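Local coordinates for protein folylpolyglutamate synthase (FolC) (Helicobacter pylori, PDB 6K8C) that probably adds glutamate to dihydropteroate and then to reduced folates, using ATP, to make dihydrofolate and folylpolyglutamates, at residues V49-G54 with D150-L155; L77-P82 with S120-A125; E89-N94 with V130-D135. All coordinates share one frame; numbering follows the deposited sequence.

Contact 1 of 3, residues V49-G54 with D150-L155; sequences VIHVVG and DSTNAL
His51 turns its ring off the strand with CG opposite the backbone N (chi1 -159°). Thr152 holds OG1 between its own N and carbonyl carbon (chi1 58°). These two torsions bring the groups together: His51 NE2 donates to Thr152 OG1 at 2.7 Å. The bond is bent, and OG1 lies somewhat out of the ring plane. Thr152 OG1 in turn donates to Asp150 OD2, 2.6 Å away. The same OD2 accepts from Thr152 N at 3.2 Å, from above the carboxylate plane, which makes an Asx turn at the start of the 3-10 segment 151-154. Gly144 N also donates to OD2. The ring is sandwiched. Val53 CG2 sits over the centre of one face, and Thr152 O lies over the rim of the other. Asn153 OD1 comes to the ring edge, 3.3 Å from His51 CE1, its amide plane steeply inclined to the ring. Strand 48-53 runs into the P-loop, where Gly54 O accepts from Lys58 NZ. With the OG1 proton used toward Asp150, His51 NE2 is probably the protonated partner. The series His51–Thr152–Asp150 ties the loop 150-155 to strand 48-53. Asn153 OD1 has no hydrogen-bond partner; the polarised C-H of CE1 may partly compensate.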
loop_
_atom_site.group_PDB
_atom_site.type_symbol
_atom_site.label_atom_id
_atom_site.label_comp_id
_atom_site.label_asym_id
_atom_site.label_seq_id
_atom_site.Cartn_x
_atom_site.Cartn_y
_atom_site.Cartn_z
ATOM N N VAL A 49 -4.484 9.837 -14.892
ATOM C CA VAL A 49 -4.107 9.653 -13.496
ATOM C C VAL A 49 -5.262 9.001 -12.757
ATOM O O VAL A 49 -6.385 9.514 -12.781
ATOM C CB VAL A 49 -3.729 10.990 -12.837
ATOM C CG1 VAL A 49 -3.662 10.839 -11.312
ATOM C CG2 VAL A 49 -2.413 11.497 -13.398
ATOM N N ILE A 50 -4.981 7.894 -12.077
ATOM C CA ILE A 50 -5.965 7.206 -11.248
ATOM C C ILE A 50 -5.567 7.392 -9.790
ATOM O O ILE A 50 -4.490 6.954 -9.374
ATOM C CB ILE A 50 -6.068 5.718 -11.609
ATOM C CG1 ILE A 50 -6.504 5.566 -13.069
ATOM C CG2 ILE A 50 -7.069 5.033 -10.694
ATOM C CD1 ILE A 50 -5.400 5.163 -13.995
ATOM N N HIS A 51 -6.432 8.034 -9.016
ATOM C CA HIS A 51 -6.151 8.353 -7.619
ATOM C C HIS A 51 -6.747 7.260 -6.736
ATOM O O HIS A 51 -7.969 7.114 -6.667
ATOM C CB HIS A 51 -6.735 9.720 -7.268
ATOM C CG HIS A 51 -6.119 10.367 -6.067
ATOM N ND1 HIS A 51 -6.751 11.371 -5.362
ATOM C CD2 HIS A 51 -4.929 10.168 -5.452
ATOM C CE1 HIS A 51 -5.978 11.758 -4.362
ATOM N NE2 HIS A 51 -4.867 11.045 -4.394
ATOM N N VAL A 52 -5.892 6.508 -6.049
ATOM C CA VAL A 52 -6.326 5.439 -5.154
ATOM C C VAL A 52 -6.351 5.989 -3.729
ATOM O O VAL A 52 -5.309 6.379 -3.187
ATOM C CB VAL A 52 -5.409 4.209 -5.265
ATOM C CG1 VAL A 52 -5.902 3.098 -4.351
ATOM C CG2 VAL A 52 -5.361 3.714 -6.707
ATOM N N VAL A 53 -7.540 6.021 -3.129
ATOM C CA VAL A 53 -7.777 6.632 -1.826
ATOM C C VAL A 53 -8.540 5.639 -0.960
ATOM O O VAL A 53 -9.474 4.986 -1.434
ATOM C CB VAL A 53 -8.570 7.951 -1.965
ATOM C CG1 VAL A 53 -8.952 8.507 -0.602
ATOM C CG2 VAL A 53 -7.765 8.983 -2.751
ATOM N N GLY A 54 -8.152 5.524 0.301
ATOM C CA GLY A 54 -8.857 4.646 1.213
ATOM C C GLY A 54 -7.972 4.248 2.378
ATOM O O GLY A 54 -6.877 4.770 2.559
ATOM N N ASP A 150 -3.502 16.042 0.831
ATOM C CA ASP A 150 -2.417 15.164 0.420
ATOM C C ASP A 150 -1.773 15.691 -0.855
ATOM O O ASP A 150 -2.423 16.330 -1.687
ATOM C CB ASP A 150 -2.938 13.743 0.200
ATOM C CG ASP A 150 -1.824 12.721 0.118
ATOM O OD1 ASP A 150 -1.234 12.407 1.174
ATOM O OD2 ASP A 150 -1.539 12.231 -0.999
ATOM N N SER A 151 -0.472 15.427 -0.998
ATOM C CA SER A 151 0.251 15.930 -2.160
ATOM C C SER A 151 -0.304 15.360 -3.460
ATOM O O SER A 151 -0.332 16.063 -4.477
ATOM C CB SER A 151 1.742 15.616 -2.029
ATOM O OG SER A 151 1.997 14.238 -2.213
ATOM N N THR A 152 -0.766 14.103 -3.451
ATOM C CA THR A 152 -1.297 13.514 -4.676
ATOM C C THR A 152 -2.582 14.192 -5.130
ATOM O O THR A 152 -2.978 14.029 -6.289
ATOM C CB THR A 152 -1.540 12.013 -4.499
ATOM O OG1 THR A 152 -2.449 11.796 -3.409
ATOM C CG2 THR A 152 -0.236 11.289 -4.227
ATOM N N ASN A 153 -3.230 14.959 -4.251
ATOM C CA ASN A 153 -4.436 15.692 -4.626
ATOM C C ASN A 153 -4.173 16.794 -5.642
ATOM O O ASN A 153 -5.121 17.261 -6.284
ATOM C CB ASN A 153 -5.087 16.308 -3.387
ATOM C CG ASN A 153 -6.094 15.389 -2.749
ATOM O OD1 ASN A 153 -6.909 14.781 -3.441
ATOM N ND2 ASN A 153 -6.043 15.275 -1.425
ATOM N N ALA A 154 -2.922 17.232 -5.795
ATOM C CA ALA A 154 -2.621 18.363 -6.663
ATOM C C ALA A 154 -2.614 17.991 -8.139
ATOM O O ALA A 154 -2.709 18.883 -8.988
ATOM C CB ALA A 154 -1.269 18.975 -6.283
ATOM N N LEU A 155 -2.497 16.710 -8.463
ATOM C CA LEU A 155 -2.477 16.286 -9.854
ATOM C C LEU A 155 -3.901 16.174 -10.384
ATOM O O LEU A 155 -4.819 15.770 -9.665
ATOM C CB LEU A 155 -1.747 14.948 -9.988
ATOM C CG LEU A 155 -0.216 14.963 -9.980
ATOM C CD1 LEU A 155 0.328 15.250 -8.590
ATOM C CD2 LEU A 155 0.314 13.635 -10.487
#

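Contact 2 of 3, residues L77-P82 with S120-A125; sequences LHFTSP and SYFEYA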
loop_
_atom_site.group_PDB
_atom_site.type_symbol
_atom_site.label_atom_id
_atom_site.label_comp_id
_atom_site.label_asym_id
_atom_site.label_seq_id
_atom_site.Cartn_x
_atom_site.Cartn_y
_atom_site.Cartn_z
ATOM N N LEU A 77 2.783 3.520 -14.410
ATOM C CA LEU A 77 3.544 3.633 -13.176
ATOM C C LEU A 77 2.593 3.562 -11.994
ATOM O O LEU A 77 1.603 4.299 -11.945
ATOM C CB LEU A 77 4.342 4.936 -13.116
ATOM C CG LEU A 77 5.318 4.954 -11.933
ATOM C CD1 LEU A 77 6.608 5.630 -12.351
ATOM C CD2 LEU A 77 4.733 5.636 -10.700
ATOM N N HIS A 78 2.908 2.692 -11.039
ATOM C CA HIS A 78 2.139 2.548 -9.812
ATOM C C HIS A 78 2.961 3.108 -8.660
ATOM O O HIS A 78 4.025 2.573 -8.332
ATOM C CB HIS A 78 1.776 1.086 -9.555
ATOM C CG HIS A 78 0.877 0.888 -8.376
ATOM N ND1 HIS A 78 0.774 -0.314 -7.710
ATOM C CD2 HIS A 78 0.031 1.739 -7.750
ATOM C CE1 HIS A 78 -0.103 -0.198 -6.729
ATOM N NE2 HIS A 78 -0.569 1.037 -6.731
ATOM N N PHE A 79 2.462 4.177 -8.054
ATOM C CA PHE A 79 3.139 4.889 -6.977
ATOM C C PHE A 79 2.478 4.511 -5.657
ATOM O O PHE A 79 1.289 4.764 -5.473
ATOM C CB PHE A 79 3.040 6.394 -7.222
ATOM C CG PHE A 79 3.577 7.244 -6.105
ATOM C CD1 PHE A 79 4.907 7.172 -5.736
ATOM C CD2 PHE A 79 2.748 8.147 -5.454
ATOM C CE1 PHE A 79 5.400 7.973 -4.724
ATOM C CE2 PHE A 79 3.234 8.952 -4.440
ATOM C CZ PHE A 79 4.560 8.866 -4.078
ATOM N N THR A 80 3.243 3.909 -4.743
ATOM C CA THR A 80 2.705 3.438 -3.470
ATOM C C THR A 80 3.541 3.975 -2.316
ATOM O O THR A 80 4.615 4.542 -2.509
ATOM C CB THR A 80 2.671 1.907 -3.404
ATOM O OG1 THR A 80 4.008 1.398 -3.512
ATOM C CG2 THR A 80 1.826 1.347 -4.530
ATOM N N SER A 81 3.037 3.789 -1.097
ATOM C CA SER A 81 3.783 4.184 0.090
ATOM C C SER A 81 3.249 3.398 1.277
ATOM O O SER A 81 2.084 2.990 1.263
ATOM C CB SER A 81 3.664 5.695 0.343
ATOM O OG SER A 81 2.361 6.035 0.771
ATOM N N PRO A 82 4.086 3.128 2.299
ATOM C CA PRO A 82 5.517 3.432 2.284
ATOM C C PRO A 82 6.265 2.298 1.605
ATOM O O PRO A 82 5.752 1.739 0.645
ATOM C CB PRO A 82 5.868 3.533 3.768
ATOM C CG PRO A 82 4.960 2.526 4.411
ATOM C CD PRO A 82 3.689 2.467 3.558
ATOM N N SER A 120 8.560 18.307 1.239
ATOM C CA SER A 120 8.643 17.275 2.257
ATOM C C SER A 120 9.109 15.966 1.620
ATOM O O SER A 120 9.168 15.823 0.397
ATOM C CB SER A 120 7.288 17.074 2.933
ATOM O OG SER A 120 6.405 16.334 2.097
ATOM N N TYR A 121 9.429 14.995 2.478
ATOM C CA TYR A 121 9.833 13.674 2.006
ATOM C C TYR A 121 8.812 13.095 1.026
ATOM O O TYR A 121 9.153 12.722 -0.104
ATOM C CB TYR A 121 10.025 12.753 3.213
ATOM C CG TYR A 121 10.448 11.334 2.908
ATOM C CD1 TYR A 121 9.505 10.350 2.639
ATOM C CD2 TYR A 121 11.789 10.970 2.926
ATOM C CE1 TYR A 121 9.885 9.052 2.377
ATOM C CE2 TYR A 121 12.180 9.671 2.667
ATOM C CZ TYR A 121 11.222 8.714 2.395
ATOM O OH TYR A 121 11.599 7.415 2.143
ATOM N N PHE A 122 7.548 13.037 1.436
ATOM C CA PHE A 122 6.532 12.436 0.578
ATOM C C PHE A 122 6.234 13.306 -0.636
ATOM O O PHE A 122 5.946 12.777 -1.715
ATOM C CB PHE A 122 5.249 12.175 1.367
ATOM C CG PHE A 122 4.178 11.482 0.560
ATOM C CD1 PHE A 122 4.322 10.154 0.193
ATOM C CD2 PHE A 122 3.045 12.168 0.146
ATOM C CE1 PHE A 122 3.345 9.513 -0.560
ATOM C CE2 PHE A 122 2.067 11.535 -0.607
ATOM C CZ PHE A 122 2.217 10.208 -0.959
ATOM N N GLU A 123 6.308 14.633 -0.488
ATOM C CA GLU A 123 6.118 15.513 -1.638
ATOM C C GLU A 123 7.192 15.284 -2.695
ATOM O O GLU A 123 6.905 15.317 -3.899
ATOM C CB GLU A 123 6.094 16.978 -1.183
ATOM C CG GLU A 123 4.808 17.332 -0.421
ATOM C CD GLU A 123 4.892 18.649 0.321
ATOM O OE1 GLU A 123 5.974 19.277 0.329
ATOM O OE2 GLU A 123 3.866 19.060 0.895
ATOM N N TYR A 124 8.436 15.037 -2.269
ATOM C CA TYR A 124 9.498 14.755 -3.232
ATOM C C TYR A 124 9.286 13.409 -3.917
ATOM O O TYR A 124 9.535 13.273 -5.123
ATOM C CB TYR A 124 10.864 14.790 -2.549
ATOM C CG TYR A 124 12.005 14.887 -3.530
ATOM C CD1 TYR A 124 12.119 15.981 -4.383
ATOM C CD2 TYR A 124 12.955 13.881 -3.624
ATOM C CE1 TYR A 124 13.157 16.074 -5.290
ATOM C CE2 TYR A 124 13.996 13.967 -4.526
ATOM C CZ TYR A 124 14.089 15.064 -5.356
ATOM O OH TYR A 124 15.120 15.147 -6.255
ATOM N N ALA A 125 8.850 12.395 -3.159
ATOM C CA ALA A 125 8.511 11.109 -3.766
ATOM C C ALA A 125 7.441 11.278 -4.837
ATOM O O ALA A 125 7.506 10.642 -5.897
ATOM C CB ALA A 125 8.041 10.127 -2.689
#
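Phe122 and Ala125 carry the helix side of this contact, against Phe79 and Ser81. The segment starts with Ser120, the N-cap of helix 121-132. Its OG accepts from Glu123 N at 3.1 Å, and Ser120 N donates back to Glu123 OE1 at 2.9 Å. This is a capping box, and it fixes the first turn, which carries Phe122. Phe122 is the first residue to touch the strand side. Its CG is opposite the backbone N (chi1 -177°), and this swings the ring out toward the strand end. The ring meets Phe79 through CE1, 3.8 Å from Phe79 CZ. The two planes are 30° apart, but the rings are slid so far that they barely overlap, with centroids 5.7 Å apart. The same CE1 lies 3.9 Å from Ser81 OG. A glycerol, probably from the crystallisation liquor, lies about 4 Å from the Phe122 side chain. The fold here is the Mur ligase middle domain, of the P-loop NTPase type. Helix 121-132 packs on its central sheet, and Phe79 ends strand 76-79. Beyond it the chain leaves the sheet through Ser81 and a cis peptide bond to Pro82. Glu123 points away and makes a salt bridge with Arg30 through OE2. Ala125, one turn after Phe122, sets its backbone O 3.6 Å from Phe79 CE1. Its methyl CB is 4.0 Å from Phe79 CZ.

Contact 3 of 3, residues E89-N94 with V130-D135; sequences ERFFLN and VMLAKD
Phe91, which meets Leu132 across this contact, follows Glu89, whose carboxylate grips the chain just before it. Glu89 OE2 accepts from the backbone N of both Phe85 and Glu86, and OE1 accepts from Val84 N. Two residues on, the chain becomes strand 91-93. Phe91 and Leu132 then meet through apolar groups alone. One branch of Leu132, CD1, reaches the root of the aromatic side chain. It lies 3.7 Å from Phe91 CG and 3.8 Å from Phe91 CB. The two side chains cross at about a right angle. Phe91 has CG opposite its carbonyl carbon (chi1 -43°), which lays the ring alongside helix 121-132, where it also touches Leu128 and Ala129. Strand 91-93 pairs antiparallel with strand 76-79 in the mixed sheet of the Mur ligase middle domain. The contact thus joins this sheet to the C-terminal end of the helix that covers it. Leu77 of the neighbouring strand packs against both Leu132 and Leu93. Leu93 uses its CD1 methyl, 3.9 Å from Leu132 O. Ala133 is the first residue to leave helical geometry, and its N makes a weak bond to Val130 O. Val102 of helix 100-110 adds another apolar neighbour to Leu132.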
loop_
_atom_site.group_PDB
_atom_site.type_symbol
_atom_site.label_atom_id
_atom_site.label_comp_id
_atom_site.label_asym_id
_atom_site.label_seq_id
_atom_site.Cartn_x
_atom_site.Cartn_y
_atom_site.Cartn_z
ATOM N N GLU A 89 10.849 0.655 -4.010
ATOM C CA GLU A 89 9.591 -0.096 -4.066
ATOM C C GLU A 89 8.404 0.799 -4.387
ATOM O O GLU A 89 7.391 0.329 -4.920
ATOM C CB GLU A 89 9.318 -0.792 -2.735
ATOM C CG GLU A 89 10.253 -1.913 -2.374
ATOM C CD GLU A 89 10.125 -2.298 -0.917
ATOM O OE1 GLU A 89 9.026 -2.108 -0.331
ATOM O OE2 GLU A 89 11.122 -2.792 -0.358
ATOM N N ARG A 90 8.498 2.082 -4.040
ATOM C CA ARG A 90 7.398 3.015 -4.212
ATOM C C ARG A 90 7.062 3.278 -5.672
ATOM O O ARG A 90 6.024 3.890 -5.943
ATOM C CB ARG A 90 7.734 4.335 -3.505
ATOM C CG ARG A 90 7.794 4.202 -1.976
ATOM C CD ARG A 90 8.536 5.375 -1.344
ATOM N NE ARG A 90 8.698 5.195 0.094
ATOM C CZ ARG A 90 7.981 5.826 1.014
ATOM N NH1 ARG A 90 7.050 6.695 0.648
ATOM N NH2 ARG A 90 8.205 5.598 2.304
ATOM N N PHE A 91 7.891 2.829 -6.614
ATOM C CA PHE A 91 7.707 3.133 -8.032
ATOM C C PHE A 91 7.747 1.832 -8.828
ATOM O O PHE A 91 8.824 1.302 -9.117
ATOM C CB PHE A 91 8.770 4.118 -8.519
ATOM C CG PHE A 91 9.037 5.246 -7.559
ATOM C CD1 PHE A 91 8.276 6.405 -7.602
ATOM C CD2 PHE A 91 10.061 5.153 -6.622
ATOM C CE1 PHE A 91 8.530 7.460 -6.726
ATOM C CE2 PHE A 91 10.311 6.193 -5.737
ATOM C CZ PHE A 91 9.545 7.350 -5.792
ATOM N N PHE A 92 6.568 1.318 -9.170
ATOM C CA PHE A 92 6.419 0.133 -10.010
ATOM C C PHE A 92 6.181 0.630 -11.429
ATOM O O PHE A 92 5.107 1.157 -11.732
ATOM C CB PHE A 92 5.260 -0.731 -9.516
ATOM C CG PHE A 92 5.181 -2.093 -10.163
ATOM C CD1 PHE A 92 5.985 -3.130 -9.723
ATOM C CD2 PHE A 92 4.278 -2.338 -11.186
ATOM C CE1 PHE A 92 5.902 -4.383 -10.302
ATOM C CE2 PHE A 92 4.189 -3.595 -11.774
ATOM C CZ PHE A 92 5.002 -4.615 -11.330
ATOM N N LEU A 93 7.190 0.497 -12.286
ATOM C CA LEU A 93 7.203 1.153 -13.589
ATOM C C LEU A 93 7.287 0.108 -14.694
ATOM O O LEU A 93 8.261 -0.649 -14.764
ATOM C CB LEU A 93 8.378 2.132 -13.687
ATOM C CG LEU A 93 8.679 2.709 -15.070
ATOM C CD1 LEU A 93 7.521 3.565 -15.567
ATOM C CD2 LEU A 93 9.971 3.521 -15.037
ATOM N N ASN A 94 6.270 0.081 -15.554
ATOM C CA ASN A 94 6.237 -0.789 -16.729
ATOM C C ASN A 94 6.549 -2.238 -16.358
ATOM O O ASN A 94 7.373 -2.906 -16.984
ATOM C CB ASN A 94 7.189 -0.276 -17.814
ATOM C CG ASN A 94 6.840 1.128 -18.276
ATOM O OD1 ASN A 94 5.678 1.532 -18.245
ATOM N ND2 ASN A 94 7.849 1.883 -18.699
ATOM N N VAL A 130 5.994 11.457 -10.783
ATOM C CA VAL A 130 5.565 12.156 -11.993
ATOM C C VAL A 130 6.693 12.194 -13.014
ATOM O O VAL A 130 6.463 12.022 -14.217
ATOM C CB VAL A 130 5.068 13.571 -11.653
ATOM C CG1 VAL A 130 4.618 14.302 -12.928
ATOM C CG2 VAL A 130 3.949 13.509 -10.632
ATOM N N MET A 131 7.930 12.421 -12.556
ATOM C CA MET A 131 9.070 12.418 -13.471
ATOM C C MET A 131 9.234 11.053 -14.126
ATOM O O MET A 131 9.443 10.947 -15.342
ATOM C CB MET A 131 10.349 12.809 -12.724
ATOM C CG MET A 131 10.528 14.302 -12.515
ATOM S SD MET A 131 10.825 15.207 -14.053
ATOM C CE MET A 131 12.388 14.499 -14.562
ATOM N N LEU A 132 9.134 9.989 -13.327
ATOM C CA LEU A 132 9.294 8.640 -13.852
ATOM C C LEU A 132 8.173 8.245 -14.801
ATOM O O LEU A 132 8.386 7.375 -15.651
ATOM C CB LEU A 132 9.368 7.641 -12.702
ATOM C CG LEU A 132 10.616 7.727 -11.833
ATOM C CD1 LEU A 132 10.461 6.847 -10.604
ATOM C CD2 LEU A 132 11.842 7.329 -12.632
ATOM N N ALA A 133 6.995 8.861 -14.679
ATOM C CA ALA A 133 5.832 8.508 -15.485
ATOM C C ALA A 133 5.638 9.432 -16.683
ATOM O O ALA A 133 4.566 9.414 -17.296
ATOM C CB ALA A 133 4.570 8.512 -14.618
ATOM N N LYS A 134 6.659 10.223 -17.029
ATOM C CA LYS A 134 6.550 11.214 -18.099
ATOM C C LYS A 134 5.970 10.627 -19.382
ATOM O O LYS A 134 5.141 11.265 -20.045
ATOM C CB LYS A 134 7.933 11.816 -18.374
ATOM C CG LYS A 134 7.979 12.830 -19.510
ATOM C CD LYS A 134 9.422 13.068 -19.947
ATOM C CE LYS A 134 9.654 14.507 -20.367
ATOM N NZ LYS A 134 8.647 14.963 -21.364
ATOM N N ASP A 135 6.396 9.421 -19.755
ATOM C CA ASP A 135 5.962 8.790 -20.996
ATOM C C ASP A 135 5.021 7.614 -20.761
ATOM O O ASP A 135 4.911 6.732 -21.620
ATOM C CB ASP A 135 7.170 8.335 -21.813
ATOM C CG ASP A 135 8.082 9.485 -22.187
ATOM O OD1 ASP A 135 7.571 10.498 -22.710
ATOM O OD2 ASP A 135 9.301 9.377 -21.948
#

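All three contacts lie in the Mur ligase middle domain and reach its mixed sheet. Their centres are about 11 Å apart for contacts 1 and 2, 10 Å for contacts 2 and 3, and 15 Å for contacts 1 and 3. Contacts 2 and 3 share helix 121-132, its start in one and its end in the other, and their strands 76-79 and 91-93 are neighbours. Along the chain their segments alternate, and both fall between 49-54 and 150-155. Phe122 of contact 2 packs on Ser151, and Val130 of contact 3 packs on Leu155. Helix 121-132 thus packs on strands 76-79 and 91-93 and on the loop 150-155, which bonds to strand 48-53 ahead of the P-loop.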